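Local structure of transcriptional regulator, MerR family (Listeria monocytogenes str. 4b F2365, 3GP4) at residues Y22-I28 with W48-R53; D67-L71 with R82-L86. The protein probably binds promoter DNA as a dimer through an N-terminal winged helix-turn-helix domain and regulates transcription, as other MerR-family proteins do. All blocks are in the same frame, centred on the assembly; numbering follows the deposited sequence.

Overall arrangement
Both contacts belong to the DNA-binding end of a largely helical chain, and their centres lie 14 Å apart. Contact 1 comes first along the sequence and closes before contact 2 opens: it joins the last turn of helix 16-25, with the residues that follow, to helix 43-57, whereas contact 2 joins helix 62-74 to the start of the long helix 79-130. The two meet directly, since Leu69 packs on the backbone of residues 26-28 and Trp48 touches the ring of Tyr68. Side chains thus connect the helix-turn-helix core, through helix 62-74, to the long helix and the second subunit, consistent with the MerR dimer plan.

Contact 1: residues Y22-I28 with W48-R53; sequences YERIGLI and WILFTR
Thr52 lays its methyl on the ring of Tyr22: CG2 stands 3.5 Å from the ring centroid and 14° off the ring normal, a CH-pi contact over the middle of one face. Tyr22 and Thr52 point at each other across the interface. Threonine suits the place because its two branches do different work. CG2 lies anti to the backbone N and reaches the tyrosine, while OG1, beside that nitrogen (chi1 -62°), turns back along its own helix to give a hydrogen bond to Trp48 O (2.8 Å). The main-chain N of Thr52 reaches the same oxygen from the opposite face of the carbonyl plane, so two bonds grip it. A water bridges the segments, donating to Thr52 OG1 and to Leu27 O, which satisfies two polar atoms in a buried setting.

Farther out, Tyr22 OH lies 3.5 Å from Arg53 CD, with ring and guanidinium planes 46° apart; this hydroxyl is hydrogen-bonded to a glycerol, probably from the crystallisation liquor. Next to Thr52 OG1, Ile28 uses both branches: CG2 rests 3.8 Å from Trp48 CB, and CD1 reaches 3.7 Å from Ile49 CG1. A beta-branched, wholly apolar residue fits this corner by filling two directions at once. Leu27, whose CB and CD1 each lie 4.0 Å from Thr52 CG2, is presented by a Schellman motif: the chain leaves helical angles at Gly26, where positive phi would press any CB against the preceding carbonyl oxygen, and Leu27 N bonds back to Tyr22 O (2.8 Å).

The contact ties helix 16-25 to helix 43-57 within the MerR helix-turn-helix domain. Helix 62-74 closes over it, with Ile62 and Leu65 on Leu27 and Leu69 on Trp48, while Val14 and Phe41 from loops pack on Ile49.

Contact 2: residues D67-L71 with R82-L86; sequences DYLAL and RAELL
The ring of Tyr68 is met obliquely by Arg82, Leu85 and Leu86 of the facing helix. Leu86 brings both methyls to one ring atom, CD1 and CD2 each lying 3.6 Å from Tyr68 CE1; Arg82 CG comes within 3.8 Å of the same carbon. Leu85 CD2 settles by the root of the ring, 3.9 Å from Tyr68 CB. With CG anti to the backbone N, the ring is carried across to the facing helix although its CB bond does not point there. Its hydroxyl, still against Leu86 CD1, is hydrogen-bonded to Tyr114 OH of the second subunit.

The other flat group, the Arg82 guanidinium, has its plane 66° from the Tyr68 ring and meets Leu71 C obliquely. Arginine serves two purposes here. Its methylenes behave as an apolar surface, CG touching Leu71 CB at 3.5 Å as the two side chains run antiparallel alongside one another. A bend at chi3 (-86°) directs the guanidinium to Glu124 of the second subunit, with which NH2 forms a salt bridge, while NE bonds Thr78, whose OG1 also holds Leu71 O. Leu85 CD1 packs 3.9 Å from Leu71 CD1 and also meets Asp67 CB.

The axes of the two short helical segments run nearly antiparallel, at 166°, and approach to 10.1 Å. This is a helical hairpin: the N-terminal part of the long helix 79-130, which in MerR proteins forms the dimer coiled coil, turns back along helix 62-74, the last helix of the DNA-binding domain, a junction characteristic of MerR-family regulators.

Contact 1: residues Y22-I28 with W48-R53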
ATOM      1  N   TYR A  22      11.523 -16.697  -7.085  1.00 23.25           N
ATOM      2  CA  TYR A  22      10.756 -17.301  -5.974  1.00 23.64           C
ATOM      3  C   TYR A  22      11.327 -18.675  -5.601  1.00 23.60           C
ATOM      4  O   TYR A  22      11.475 -18.986  -4.423  1.00 22.24           O
ATOM      5  CB  TYR A  22       9.291 -17.528  -6.349  1.00 23.56           C
ATOM      6  CG  TYR A  22       8.374 -16.329  -6.416  1.00 25.29           C
ATOM      7  CD1 TYR A  22       8.791 -15.054  -5.994  1.00 29.72           C
ATOM      8  CD2 TYR A  22       7.064 -16.481  -6.877  1.00 27.43           C
ATOM      9  CE1 TYR A  22       7.913 -13.966  -6.059  1.00 26.26           C
ATOM     10  CE2 TYR A  22       6.186 -15.405  -6.954  1.00 28.50           C
ATOM     11  CZ  TYR A  22       6.624 -14.156  -6.549  1.00 28.08           C
ATOM     12  OH  TYR A  22       5.747 -13.121  -6.638  1.00 29.21           O
ATOM     13  N   GLU A  23      11.638 -19.491  -6.598  1.00 23.39           N
ATOM     14  CA  GLU A  23      12.153 -20.841  -6.264  1.00 24.14           C
ATOM     15  C   GLU A  23      13.569 -20.718  -5.675  1.00 24.94           C
ATOM     16  O   GLU A  23      13.893 -21.323  -4.639  1.00 24.71           O
ATOM     17  CB  GLU A  23      12.122 -21.779  -7.491  1.00 25.39           C
ATOM     18  CG  GLU A  23      12.739 -23.218  -7.193  1.00 26.41           C
ATOM     19  CD  GLU A  23      12.951 -24.029  -8.463  1.00 29.58           C
ATOM     20  OE1 GLU A  23      13.051 -23.406  -9.540  1.00 26.85           O
ATOM     21  OE2 GLU A  23      13.006 -25.288  -8.402  1.00 28.24           O
ATOM     22  N   ARG A  24      14.410 -19.934  -6.343  1.00 24.56           N
ATOM     23  CA  ARG A  24      15.804 -19.784  -5.956  1.00 24.59           C
ATOM     24  C   ARG A  24      15.938 -19.321  -4.514  1.00 24.20           C
ATOM     25  O   ARG A  24      16.783 -19.822  -3.787  1.00 24.93           O
ATOM     26  CB  ARG A  24      16.510 -18.776  -6.877  1.00 24.07           C
ATOM     27  CG  ARG A  24      17.949 -18.577  -6.530  1.00 27.79           C
ATOM     28  CD  ARG A  24      18.720 -17.913  -7.648  1.00 28.62           C
ATOM     29  NE  ARG A  24      18.314 -16.516  -7.870  1.00 29.14           N
ATOM     30  CZ  ARG A  24      18.704 -15.513  -7.080  1.00 31.35           C
ATOM     31  NH1 ARG A  24      18.330 -14.272  -7.350  1.00 30.04           N
ATOM     32  NH2 ARG A  24      19.497 -15.755  -6.028  1.00 31.24           N
ATOM     33  N   ILE A  25      15.133 -18.361  -4.085  1.00 24.38           N
ATOM     34  CA  ILE A  25      15.335 -17.848  -2.724  1.00 26.27           C
ATOM     35  C   ILE A  25      14.445 -18.510  -1.645  1.00 25.25           C
ATOM     36  O   ILE A  25      14.508 -18.158  -0.467  1.00 26.08           O
ATOM     37  CB  ILE A  25      15.278 -16.307  -2.650  1.00 25.98           C
ATOM     38  CG1 ILE A  25      13.865 -15.769  -2.875  1.00 27.62           C
ATOM     39  CG2 ILE A  25      16.422 -15.665  -3.512  1.00 31.49           C
ATOM     40  CD1 ILE A  25      13.693 -14.411  -2.182  1.00 29.93           C
ATOM     41  N   GLY A  26      13.640 -19.468  -2.075  1.00 24.82           N
ATOM     42  CA  GLY A  26      12.815 -20.252  -1.172  1.00 24.84           C
ATOM     43  C   GLY A  26      11.481 -19.649  -0.793  1.00 25.27           C
ATOM     44  O   GLY A  26      11.008 -19.842   0.344  1.00 26.47           O
ATOM     45  N   LEU A  27      10.877 -18.905  -1.710  1.00 23.36           N
ATOM     46  CA  LEU A  27       9.508 -18.433  -1.510  1.00 23.88           C
ATOM     47  C   LEU A  27       8.482 -19.485  -1.905  1.00 23.83           C
ATOM     48  O   LEU A  27       7.405 -19.561  -1.312  1.00 25.43           O
ATOM     49  CB  LEU A  27       9.273 -17.184  -2.322  1.00 23.19           C
ATOM     50  CG  LEU A  27       9.871 -15.927  -1.659  1.00 23.61           C
ATOM     51  CD1 LEU A  27       9.805 -14.799  -2.722  1.00 23.45           C
ATOM     52  CD2 LEU A  27       9.117 -15.494  -0.412  1.00 20.89           C
ATOM     53  N   ILE A  28       8.839 -20.314  -2.875  1.00 24.16           N
ATOM     54  CA  ILE A  28       7.986 -21.450  -3.287  1.00 24.88           C
ATOM     55  C   ILE A  28       8.797 -22.737  -3.207  1.00 25.35           C
ATOM     56  O   ILE A  28      10.040 -22.700  -3.194  1.00 26.14           O
ATOM     57  CB  ILE A  28       7.369 -21.277  -4.696  1.00 25.53           C
ATOM     58  CG1 ILE A  28       8.452 -21.375  -5.799  1.00 24.65           C
ATOM     59  CG2 ILE A  28       6.523 -19.969  -4.729  1.00 22.36           C
ATOM     60  CD1 ILE A  28       7.981 -21.095  -7.251  1.00 25.50           C
ATOM     61  N   TRP A  48       1.233 -22.112  -4.859  1.00 25.84           N
ATOM     62  CA  TRP A  48       2.292 -21.364  -4.129  1.00 25.22           C
ATOM     63  C   TRP A  48       2.709 -20.058  -4.826  1.00 25.11           C
ATOM     64  O   TRP A  48       2.966 -19.061  -4.162  1.00 24.87           O
ATOM     65  CB  TRP A  48       3.524 -22.229  -3.902  1.00 23.88           C
ATOM     66  CG  TRP A  48       3.387 -23.077  -2.694  1.00 23.68           C
ATOM     67  CD1 TRP A  48       3.004 -24.402  -2.658  1.00 26.69           C
ATOM     68  CD2 TRP A  48       3.623 -22.693  -1.350  1.00 27.12           C
ATOM     69  NE1 TRP A  48       2.984 -24.857  -1.361  1.00 26.53           N
ATOM     70  CE2 TRP A  48       3.375 -23.828  -0.535  1.00 26.89           C
ATOM     71  CE3 TRP A  48       4.030 -21.499  -0.739  1.00 27.69           C
ATOM     72  CZ2 TRP A  48       3.485 -23.791   0.861  1.00 28.48           C
ATOM     73  CZ3 TRP A  48       4.157 -21.475   0.656  1.00 29.57           C
ATOM     74  CH2 TRP A  48       3.883 -22.611   1.434  1.00 30.89           C
ATOM     75  N   ILE A  49       2.784 -20.076  -6.149  1.00 25.09           N
ATOM     76  CA  ILE A  49       3.183 -18.864  -6.909  1.00 25.64           C
ATOM     77  C   ILE A  49       2.133 -17.750  -6.704  1.00 25.59           C
ATOM     78  O   ILE A  49       2.450 -16.569  -6.416  1.00 25.35           O
ATOM     79  CB  ILE A  49       3.383 -19.210  -8.400  1.00 25.19           C
ATOM     80  CG1 ILE A  49       4.654 -20.074  -8.565  1.00 25.54           C
ATOM     81  CG2 ILE A  49       3.509 -17.938  -9.246  1.00 26.45           C
ATOM     82  CD1 ILE A  49       4.731 -20.887  -9.904  1.00 25.51           C
ATOM     83  N   LEU A  50       0.888 -18.174  -6.767  1.00 25.89           N
ATOM     84  CA  LEU A  50      -0.263 -17.272  -6.630  1.00 27.22           C
ATOM     85  C   LEU A  50      -0.368 -16.675  -5.215  1.00 26.33           C
ATOM     86  O   LEU A  50      -0.544 -15.455  -5.048  1.00 25.70           O
ATOM     87  CB  LEU A  50      -1.527 -18.034  -7.026  1.00 27.25           C
ATOM     88  CG  LEU A  50      -1.681 -18.310  -8.533  1.00 29.27           C
ATOM     89  CD1 LEU A  50      -2.900 -19.234  -8.745  1.00 32.18           C
ATOM     90  CD2 LEU A  50      -1.879 -17.015  -9.311  1.00 29.31           C
ATOM     91  N   PHE A  51      -0.252 -17.517  -4.196  1.00 26.77           N
ATOM     92  CA  PHE A  51      -0.176 -17.041  -2.806  1.00 26.47           C
ATOM     93  C   PHE A  51       0.982 -16.054  -2.588  1.00 26.27           C
ATOM     94  O   PHE A  51       0.779 -14.993  -1.934  1.00 23.66           O
ATOM     95  CB  PHE A  51      -0.099 -18.233  -1.849  1.00 28.36           C
ATOM     96  CG  PHE A  51      -0.058 -17.870  -0.384  1.00 26.63           C
ATOM     97  CD1 PHE A  51      -1.205 -17.445   0.286  1.00 30.45           C
ATOM     98  CD2 PHE A  51       1.120 -18.000   0.318  1.00 32.70           C
ATOM     99  CE1 PHE A  51      -1.148 -17.141   1.654  1.00 32.30           C
ATOM    100  CE2 PHE A  51       1.181 -17.696   1.702  1.00 31.44           C
ATOM    101  CZ  PHE A  51       0.058 -17.279   2.350  1.00 31.47           C
ATOM    102  N   THR A  52       2.167 -16.378  -3.131  1.00 25.67           N
ATOM    103  CA  THR A  52       3.368 -15.545  -2.957  1.00 26.86           C
ATOM    104  C   THR A  52       3.161 -14.177  -3.569  1.00 26.83           C
ATOM    105  O   THR A  52       3.345 -13.141  -2.883  1.00 27.37           O
ATOM    106  CB  THR A  52       4.628 -16.198  -3.580  1.00 26.59           C
ATOM    107  OG1 THR A  52       4.877 -17.427  -2.910  1.00 26.70           O
ATOM    108  CG2 THR A  52       5.889 -15.293  -3.419  1.00 28.46           C
ATOM    109  N   ARG A  53       2.732 -14.178  -4.831  1.00 26.07           N
ATOM    110  CA  ARG A  53       2.424 -12.951  -5.550  1.00 26.71           C
ATOM    111  C   ARG A  53       1.444 -12.073  -4.746  1.00 24.92           C
ATOM    112  O   ARG A  53       1.719 -10.889  -4.525  1.00 24.55           O
ATOM    113  CB  ARG A  53       1.878 -13.234  -6.954  1.00 26.93           C
ATOM    114  CG  ARG A  53       1.712 -11.952  -7.816  1.00 31.92           C
ATOM    115  CD  ARG A  53       3.078 -11.243  -7.963  1.00 40.59           C
ATOM    116  NE  ARG A  53       2.981  -9.810  -8.282  1.00 45.54           N
ATOM    117  CZ  ARG A  53       3.417  -8.836  -7.485  1.00 47.46           C
ATOM    118  NH1 ARG A  53       3.992  -9.125  -6.316  1.00 47.57           N
ATOM    119  NH2 ARG A  53       3.283  -7.566  -7.860  1.00 49.28           N
TER
HETATM  120  O   HOH W   1       5.786 -17.513  -0.486  1.00 33.44           O

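Contact 2: residues D67-L71 with R82-L86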
ATOM      1  N   ASP A  67      10.355 -17.944   5.692  1.00 24.40           N
ATOM      2  CA  ASP A  67      10.213 -18.735   6.956  1.00 25.29           C
ATOM      3  C   ASP A  67       9.019 -19.661   6.900  1.00 24.67           C
ATOM      4  O   ASP A  67       9.099 -20.803   7.374  1.00 23.58           O
ATOM      5  CB  ASP A  67      10.017 -17.852   8.224  1.00 25.31           C
ATOM      6  CG  ASP A  67      11.314 -17.340   8.816  1.00 27.18           C
ATOM      7  OD1 ASP A  67      12.390 -17.514   8.211  1.00 31.49           O
ATOM      8  OD2 ASP A  67      11.255 -16.736   9.914  1.00 26.24           O
ATOM      9  N   TYR A  68       7.913 -19.161   6.357  1.00 23.61           N
ATOM     10  CA  TYR A  68       6.657 -19.913   6.288  1.00 24.55           C
ATOM     11  C   TYR A  68       6.818 -21.144   5.407  1.00 24.88           C
ATOM     12  O   TYR A  68       6.464 -22.272   5.818  1.00 24.24           O
ATOM     13  CB  TYR A  68       5.519 -19.020   5.768  1.00 24.35           C
ATOM     14  CG  TYR A  68       4.213 -19.760   5.638  1.00 25.20           C
ATOM     15  CD1 TYR A  68       3.422 -19.994   6.742  1.00 25.01           C
ATOM     16  CD2 TYR A  68       3.787 -20.239   4.397  1.00 27.91           C
ATOM     17  CE1 TYR A  68       2.217 -20.681   6.639  1.00 26.01           C
ATOM     18  CE2 TYR A  68       2.585 -20.937   4.280  1.00 29.54           C
ATOM     19  CZ  TYR A  68       1.802 -21.142   5.419  1.00 28.36           C
ATOM     20  OH  TYR A  68       0.597 -21.828   5.328  1.00 29.55           O
ATOM     21  N   LEU A  69       7.371 -20.950   4.211  1.00 25.13           N
ATOM     22  CA  LEU A  69       7.718 -22.111   3.372  1.00 26.57           C
ATOM     23  C   LEU A  69       8.718 -23.077   4.045  1.00 26.48           C
ATOM     24  O   LEU A  69       8.490 -24.309   4.010  1.00 25.84           O
ATOM     25  CB  LEU A  69       8.215 -21.692   1.988  1.00 26.40           C
ATOM     26  CG  LEU A  69       8.485 -22.921   1.113  1.00 29.61           C
ATOM     27  CD1 LEU A  69       7.210 -23.690   0.808  1.00 30.56           C
ATOM     28  CD2 LEU A  69       9.120 -22.477  -0.141  1.00 32.40           C
ATOM     29  N   ALA A  70       9.792 -22.554   4.644  1.00 27.06           N
ATOM     30  CA  ALA A  70      10.743 -23.382   5.424  1.00 27.84           C
ATOM     31  C   ALA A  70      10.056 -24.256   6.489  1.00 28.49           C
ATOM     32  O   ALA A  70      10.340 -25.465   6.578  1.00 29.26           O
ATOM     33  CB  ALA A  70      11.876 -22.531   6.047  1.00 28.33           C
ATOM     34  N   LEU A  71       9.181 -23.657   7.298  1.00 27.52           N
ATOM     35  CA  LEU A  71       8.364 -24.428   8.262  1.00 28.60           C
ATOM     36  C   LEU A  71       7.530 -25.518   7.595  1.00 29.46           C
ATOM     37  O   LEU A  71       7.569 -26.709   8.014  1.00 30.43           O
ATOM     38  CB  LEU A  71       7.470 -23.498   9.090  1.00 26.45           C
ATOM     39  CG  LEU A  71       8.175 -22.548  10.069  1.00 26.79           C
ATOM     40  CD1 LEU A  71       7.253 -21.439  10.554  1.00 24.52           C
ATOM     41  CD2 LEU A  71       8.768 -23.293  11.303  1.00 26.65           C
ATOM     42  N   ARG A  82       3.606 -22.200  12.213  1.00 24.92           N
ATOM     43  CA  ARG A  82       3.077 -21.593  11.002  1.00 26.23           C
ATOM     44  C   ARG A  82       1.810 -20.722  11.237  1.00 25.76           C
ATOM     45  O   ARG A  82       1.686 -19.672  10.613  1.00 26.89           O
ATOM     46  CB  ARG A  82       2.837 -22.649   9.937  1.00 25.02           C
ATOM     47  CG  ARG A  82       4.041 -22.973   9.128  1.00 25.35           C
ATOM     48  CD  ARG A  82       3.695 -24.053   8.085  1.00 26.06           C
ATOM     49  NE  ARG A  82       3.822 -25.415   8.659  1.00 27.23           N
ATOM     50  CZ  ARG A  82       3.225 -26.500   8.164  1.00 29.85           C
ATOM     51  NH1 ARG A  82       2.436 -26.430   7.093  1.00 29.14           N
ATOM     52  NH2 ARG A  82       3.431 -27.678   8.728  1.00 30.55           N
ATOM     53  N   ALA A  83       0.880 -21.155  12.098  1.00 25.28           N
ATOM     54  CA  ALA A  83      -0.320 -20.370  12.384  1.00 26.73           C
ATOM     55  C   ALA A  83       0.072 -19.082  13.109  1.00 26.38           C
ATOM     56  O   ALA A  83      -0.480 -18.014  12.798  1.00 25.90           O
ATOM     57  CB  ALA A  83      -1.367 -21.130  13.196  1.00 26.43           C
ATOM     58  N   GLU A  84       1.019 -19.182  14.038  1.00 25.94           N
ATOM     59  CA  GLU A  84       1.502 -17.984  14.760  1.00 28.06           C
ATOM     60  C   GLU A  84       2.144 -16.960  13.812  1.00 27.62           C
ATOM     61  O   GLU A  84       1.989 -15.715  14.000  1.00 27.07           O
ATOM     62  CB  GLU A  84       2.520 -18.364  15.819  1.00 28.20           C
ATOM     63  CG  GLU A  84       1.918 -19.090  17.021  1.00 33.75           C
ATOM     64  CD  GLU A  84       0.962 -18.213  17.806  1.00 40.27           C
ATOM     65  OE1 GLU A  84       1.283 -17.009  18.010  1.00 41.60           O
ATOM     66  OE2 GLU A  84      -0.111 -18.731  18.214  1.00 43.89           O
ATOM     67  N   LEU A  85       2.914 -17.484  12.854  1.00 26.61           N
ATOM     68  CA  LEU A  85       3.572 -16.641  11.831  1.00 25.65           C
ATOM     69  C   LEU A  85       2.522 -15.889  11.008  1.00 25.51           C
ATOM     70  O   LEU A  85       2.600 -14.643  10.888  1.00 25.76           O
ATOM     71  CB  LEU A  85       4.492 -17.487  10.942  1.00 25.39           C
ATOM     72  CG  LEU A  85       5.369 -16.850   9.842  1.00 25.73           C
ATOM     73  CD1 LEU A  85       6.470 -17.813   9.467  1.00 23.30           C
ATOM     74  CD2 LEU A  85       4.597 -16.489   8.562  1.00 27.78           C
ATOM     75  N   LEU A  86       1.547 -16.622  10.447  1.00 23.93           N
ATOM     76  CA  LEU A  86       0.400 -16.009   9.748  1.00 24.69           C
ATOM     77  C   LEU A  86      -0.365 -14.972  10.611  1.00 24.89           C
ATOM     78  O   LEU A  86      -0.718 -13.881  10.109  1.00 23.88           O
ATOM     79  CB  LEU A  86      -0.536 -17.090   9.151  1.00 25.55           C
ATOM     80  CG  LEU A  86       0.113 -18.059   8.158  1.00 23.33           C
ATOM     81  CD1 LEU A  86      -0.903 -19.024   7.532  1.00 27.95           C
ATOM     82  CD2 LEU A  86       0.925 -17.304   7.036  1.00 26.41           C
TER